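Local coordinates for protein putative isohexenylglutaconyl-CoA hydratase (Pseudomonas aeruginosa, PDB 4ZU2) that probably hydrates isohexenylglutaconyl-CoA during the breakdown of acyclic terpenes such as citronellate, as a member of the crotonase (enoyl-CoA hydratase/isomerase) family, at residues 126-131 with 194-199; 209-214 with 244-249. All coordinates share one frame; numbering follows the deposited sequence.

Contact 1: 126-131 with 194-199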
loop_
_atom_site.group_PDB
_atom_site.type_symbol
_atom_site.label_atom_id
_atom_site.label_comp_id
_atom_site.label_asym_id
_atom_site.label_seq_id
_atom_site.Cartn_x
_atom_site.Cartn_y
_atom_site.Cartn_z
ATOM N N VAL A 126 14.783 -4.415 -6.162
ATOM C CA VAL A 126 15.436 -4.650 -4.887
ATOM C C VAL A 126 16.393 -3.480 -4.537
ATOM O O VAL A 126 17.301 -3.121 -5.298
ATOM C CB VAL A 126 16.188 -6.026 -4.897
ATOM C CG1 VAL A 126 16.705 -6.408 -3.485
ATOM C CG2 VAL A 126 15.279 -7.112 -5.409
ATOM N N ALA A 127 16.129 -2.853 -3.405
ATOM C CA ALA A 127 17.000 -1.813 -2.834
ATOM C C ALA A 127 17.651 -2.316 -1.529
ATOM O O ALA A 127 16.966 -2.824 -0.607
ATOM C CB ALA A 127 16.220 -0.603 -2.548
ATOM N N ILE A 128 18.971 -2.200 -1.485
ATOM C CA ILE A 128 19.777 -2.544 -0.319
ATOM C C ILE A 128 20.486 -1.252 0.135
ATOM O O ILE A 128 21.283 -0.704 -0.606
ATOM C CB ILE A 128 20.832 -3.612 -0.698
ATOM C CG1 ILE A 128 20.169 -4.895 -1.248
ATOM C CG2 ILE A 128 21.709 -3.956 0.499
ATOM C CD1 ILE A 128 20.975 -5.632 -2.287
ATOM N N ALA A 129 20.201 -0.765 1.340
ATOM C CA ALA A 129 20.781 0.507 1.795
ATOM C C ALA A 129 21.777 0.305 2.922
ATOM O O ALA A 129 21.676 -0.653 3.709
ATOM C CB ALA A 129 19.704 1.444 2.254
ATOM N N ALA A 130 22.746 1.217 2.977
ATOM C CA ALA A 130 23.635 1.368 4.127
ATOM C C ALA A 130 22.847 2.045 5.253
ATOM O O ALA A 130 22.135 3.006 5.003
ATOM C CB ALA A 130 24.788 2.225 3.727
ATOM N N ALA A 131 22.960 1.557 6.486
ATOM C CA ALA A 131 22.229 2.146 7.611
ATOM C C ALA A 131 22.453 3.629 7.769
ATOM O O ALA A 131 21.591 4.321 8.301
ATOM C CB ALA A 131 22.622 1.449 8.933
ATOM N N GLU A 194 27.512 -5.947 0.584
ATOM C CA GLU A 194 27.954 -6.680 -0.600
ATOM C C GLU A 194 27.512 -8.129 -0.585
ATOM O O GLU A 194 27.431 -8.760 -1.636
ATOM C CB GLU A 194 29.478 -6.682 -0.701
ATOM C CG GLU A 194 30.095 -5.414 -1.217
ATOM C CD GLU A 194 29.700 -5.102 -2.627
ATOM O OE1 GLU A 194 29.882 -5.963 -3.509
ATOM O OE2 GLU A 194 29.199 -3.984 -2.850
ATOM N N GLN A 195 27.328 -8.683 0.608
ATOM C CA GLN A 195 26.987 -10.086 0.718
ATOM C C GLN A 195 25.549 -10.167 0.351
ATOM O O GLN A 195 25.177 -10.995 -0.451
ATOM C CB GLN A 195 27.265 -10.702 2.108
ATOM C CG GLN A 195 26.447 -10.211 3.311
ATOM C CD GLN A 195 25.101 -10.958 3.583
ATOM O OE1 GLN A 195 24.928 -12.120 3.211
ATOM N NE2 GLN A 195 24.165 -10.280 4.263
ATOM N N ARG A 196 24.756 -9.251 0.891
ATOM C CA ARG A 196 23.348 -9.161 0.530
ATOM C C ARG A 196 23.171 -9.036 -0.967
ATOM O O ARG A 196 22.258 -9.621 -1.529
ATOM C CB ARG A 196 22.664 -7.990 1.210
ATOM C CG ARG A 196 21.191 -7.908 0.866
ATOM C CD ARG A 196 20.441 -9.072 1.490
ATOM N NE ARG A 196 20.486 -8.987 2.942
ATOM C CZ ARG A 196 20.008 -9.913 3.775
ATOM N NH1 ARG A 196 19.433 -11.031 3.310
ATOM N NH2 ARG A 196 20.084 -9.715 5.088
ATOM N N LEU A 197 24.030 -8.265 -1.605
ATOM C CA LEU A 197 23.894 -8.050 -3.038
ATOM C C LEU A 197 24.108 -9.348 -3.776
ATOM O O LEU A 197 23.303 -9.727 -4.625
ATOM C CB LEU A 197 24.881 -7.018 -3.558
ATOM C CG LEU A 197 24.921 -6.836 -5.087
ATOM C CD1 LEU A 197 23.566 -6.411 -5.613
ATOM C CD2 LEU A 197 25.975 -5.797 -5.502
ATOM N N GLU A 198 25.226 -10.007 -3.488
ATOM C CA GLU A 198 25.524 -11.264 -4.138
ATOM C C GLU A 198 24.496 -12.360 -3.735
ATOM O O GLU A 198 24.257 -13.293 -4.493
ATOM C CB GLU A 198 26.970 -11.691 -3.847
ATOM C CG GLU A 198 27.307 -13.073 -4.403
ATOM C CD GLU A 198 26.923 -13.243 -5.882
ATOM O OE1 GLU A 198 27.392 -12.420 -6.714
ATOM O OE2 GLU A 198 26.151 -14.204 -6.205
ATOM N N GLU A 199 23.911 -12.272 -2.544
ATOM C CA GLU A 199 22.875 -13.231 -2.180
ATOM C C GLU A 199 21.685 -13.056 -3.139
ATOM O O GLU A 199 21.272 -14.005 -3.817
ATOM C CB GLU A 199 22.442 -13.040 -0.747
ATOM C CG GLU A 199 21.375 -14.011 -0.323
ATOM C CD GLU A 199 21.736 -15.468 -0.611
ATOM O OE1 GLU A 199 22.949 -15.814 -0.533
ATOM O OE2 GLU A 199 20.803 -16.263 -0.905
#
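Two first torsions bring Ile128 and Arg196 together: at Ile128 chi1 is -59°, which sets CG1 opposite the carbonyl carbon and beside the backbone N, while Arg196 holds CG trans to its own N, chi1 -179°. The methylene CG of Arg196 thereby rests against both branches of Ile128, 3.8 Å from Ile128 CG1, with both CG2 and the CD1 methyl also close by. Beyond CG the arginine bends at chi2 and chi3, and its guanidinium group takes no part in the touching. Ile128 CD1 reaches further, to the helix backbone itself, lying 3.9 Å from CA of Leu197; Leu197 CD1 is a looser neighbour, 4.3 Å from Ile128 CD1.

This is a strand-to-helix contact of the crotonase fold, in which helix 190-205 lies against strand 126-130 of the six-stranded sheet. Phe185, on the neighbouring strand, touches both Ile128 and Arg196, and Leu193 and Thr200 of the helix also pack on the isoleucine. The contact is apolar in kind: arginine lends only its aliphatic part, which leaves its charged end to a long, weak ion pair with Glu187.

Contact 2: 209-214 with 244-249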
loop_
_atom_site.group_PDB
_atom_site.type_symbol
_atom_site.label_atom_id
_atom_site.label_comp_id
_atom_site.label_asym_id
_atom_site.label_seq_id
_atom_site.Cartn_x
_atom_site.Cartn_y
_atom_site.Cartn_z
ATOM N N PRO A 209 14.803 -15.500 -17.496
ATOM C CA PRO A 209 14.669 -14.100 -17.911
ATOM C C PRO A 209 13.378 -13.707 -18.666
ATOM O O PRO A 209 12.855 -12.619 -18.463
ATOM C CB PRO A 209 15.902 -13.875 -18.796
ATOM C CG PRO A 209 16.393 -15.233 -19.172
ATOM C CD PRO A 209 16.014 -16.133 -18.052
ATOM N N ASN A 210 12.874 -14.548 -19.546
ATOM C CA ASN A 210 11.596 -14.233 -20.165
ATOM C C ASN A 210 10.448 -14.352 -19.172
ATOM O O ASN A 210 9.507 -13.562 -19.236
ATOM C CB ASN A 210 11.343 -15.076 -21.399
ATOM C CG ASN A 210 12.385 -14.869 -22.450
ATOM O OD1 ASN A 210 12.280 -13.970 -23.288
ATOM N ND2 ASN A 210 13.419 -15.679 -22.401
ATOM N N ALA A 211 10.546 -15.287 -18.231
ATOM C CA ALA A 211 9.520 -15.435 -17.198
ATOM C C ALA A 211 9.490 -14.220 -16.318
ATOM O O ALA A 211 8.411 -13.696 -16.031
ATOM C CB ALA A 211 9.751 -16.712 -16.307
ATOM N N ASN A 212 10.669 -13.798 -15.845
ATOM C CA ASN A 212 10.764 -12.623 -14.980
ATOM C C ASN A 212 10.180 -11.393 -15.701
ATOM O O ASN A 212 9.360 -10.666 -15.149
ATOM C CB ASN A 212 12.223 -12.354 -14.570
ATOM C CG ASN A 212 12.549 -12.825 -13.166
ATOM O OD1 ASN A 212 11.730 -13.465 -12.486
ATOM N ND2 ASN A 212 13.755 -12.483 -12.702
ATOM N N ALA A 213 10.589 -11.206 -16.951
ATOM C CA ALA A 213 10.157 -10.070 -17.738
ATOM C C ALA A 213 8.610 -9.988 -17.851
ATOM O O ALA A 213 8.013 -8.990 -17.467
ATOM C CB ALA A 213 10.800 -10.139 -19.096
ATOM N N ALA A 214 7.971 -11.057 -18.333
ATOM C CA ALA A 214 6.511 -11.147 -18.396
ATOM C C ALA A 214 5.866 -10.903 -17.037
ATOM O O ALA A 214 4.871 -10.172 -16.916
ATOM C CB ALA A 214 6.134 -12.495 -18.860
ATOM N N GLY A 244 6.594 -22.496 -23.861
ATOM C CA GLY A 244 7.719 -21.882 -24.531
ATOM C C GLY A 244 9.010 -22.564 -24.122
ATOM O O GLY A 244 9.042 -23.415 -23.212
ATOM N N ALA A 245 10.098 -22.196 -24.788
ATOM C CA ALA A 245 11.335 -22.932 -24.615
ATOM C C ALA A 245 12.026 -22.376 -23.397
ATOM O O ALA A 245 13.117 -21.852 -23.513
ATOM C CB ALA A 245 12.224 -22.805 -25.861
ATOM N N GLU A 246 11.365 -22.463 -22.243
ATOM C CA GLU A 246 11.862 -21.907 -20.985
ATOM C C GLU A 246 11.015 -22.522 -19.867
ATOM O O GLU A 246 11.527 -23.036 -18.862
ATOM C CB GLU A 246 11.791 -20.361 -20.983
ATOM C CG GLU A 246 12.753 -19.690 -19.987
ATOM C CD GLU A 246 12.615 -18.154 -19.889
ATOM O OE1 GLU A 246 11.519 -17.669 -19.549
ATOM O OE2 GLU A 246 13.624 -17.434 -20.086
ATOM N N GLY A 247 9.705 -22.487 -20.061
ATOM C CA GLY A 247 8.791 -23.109 -19.138
ATOM C C GLY A 247 8.875 -24.623 -19.278
ATOM O O GLY A 247 8.740 -25.361 -18.304
ATOM N N SER A 248 9.121 -25.089 -20.489
ATOM C CA SER A 248 9.355 -26.508 -20.694
ATOM C C SER A 248 10.722 -26.964 -20.089
ATOM O O SER A 248 10.729 -27.900 -19.304
ATOM C CB SER A 248 9.220 -26.855 -22.169
ATOM O OG SER A 248 10.361 -26.452 -22.886
ATOM N N GLU A 249 11.847 -26.300 -20.404
ATOM C CA GLU A 249 13.132 -26.558 -19.683
ATOM C C GLU A 249 13.013 -26.442 -18.173
ATOM O O GLU A 249 13.564 -27.245 -17.422
ATOM C CB GLU A 249 14.235 -25.610 -20.122
ATOM C CG GLU A 249 15.444 -25.517 -19.184
ATOM C CD GLU A 249 16.302 -26.779 -19.122
ATOM O OE1 GLU A 249 16.182 -27.625 -20.022
ATOM O OE2 GLU A 249 17.122 -26.904 -18.179
#
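The backbones come nearest at Asn210 and Glu246, whose CA atoms stand 7.7 Å apart, where the first turn of helix 209-221 faces the residue just before helix 247-255. The principle illustrated is the binding of a carboxylate from elsewhere in the chain by the N-terminal amides of a helix: Glu246, at the N-cap position of helix 247-255, sends its side chain across to accept hydrogen bonds from amides of helix 209-221 that have no preceding turn to bond to. Its CG lies opposite the backbone N and the chain runs on extended (chi2 -175°), which carries the carboxylate the full length of the side chain to the neighbouring helix.

There the two oxygens divide the work. OE2 receives two bonds from one residue. The backbone N of Asn210 lies 3.0 Å from Glu246 OE2 and meets its syn lone pair, the side of the other oxygen. Asn210 ND2 donates to Glu246 OE2 at 2.9 Å, nearly straight at 167°; this donor comes from well above the carboxylate plane, although the oxygen lies close to the plane of the amide. OE1 takes a weak bond from the backbone N of Ala211, bent to 123°. Negative charge at the start of a helix should suit the helix dipole, and would probably help to keep Glu246 ionised.

Trp262 and Ala208 also pack on Glu246. On helix 209-221, the side chain of Asn212 bonds to Thr140 and Leu167 of a second subunit, and Ala211 packs on Gly143 of that subunit, so this first turn also belongs to the subunit interface. Beside the bonded amides, the ring of Pro209 borders the carboxylate, with Pro209 CD 3.4 Å from Glu246 OE2.

How the contacts relate
The two contacts follow one another along the chain, contact 1 closing before contact 2 opens, and helix 190-205 of the first is directly succeeded by helix 209-221 of the second. Their centres lie about 26 Å apart and their nearest atoms about 9 Å, with no touch between them. Contact 1 sits nearer the centre of the chain, at the six-stranded sheet; contact 2 is further out, among the C-terminal helices, and there is no strand between its segments. Together they exemplify two ways of joining secondary structure in a crotonase-like subunit: apolar seating of a helix on the sheet, and polar bridging between helix starts beside a second subunit of the trimer.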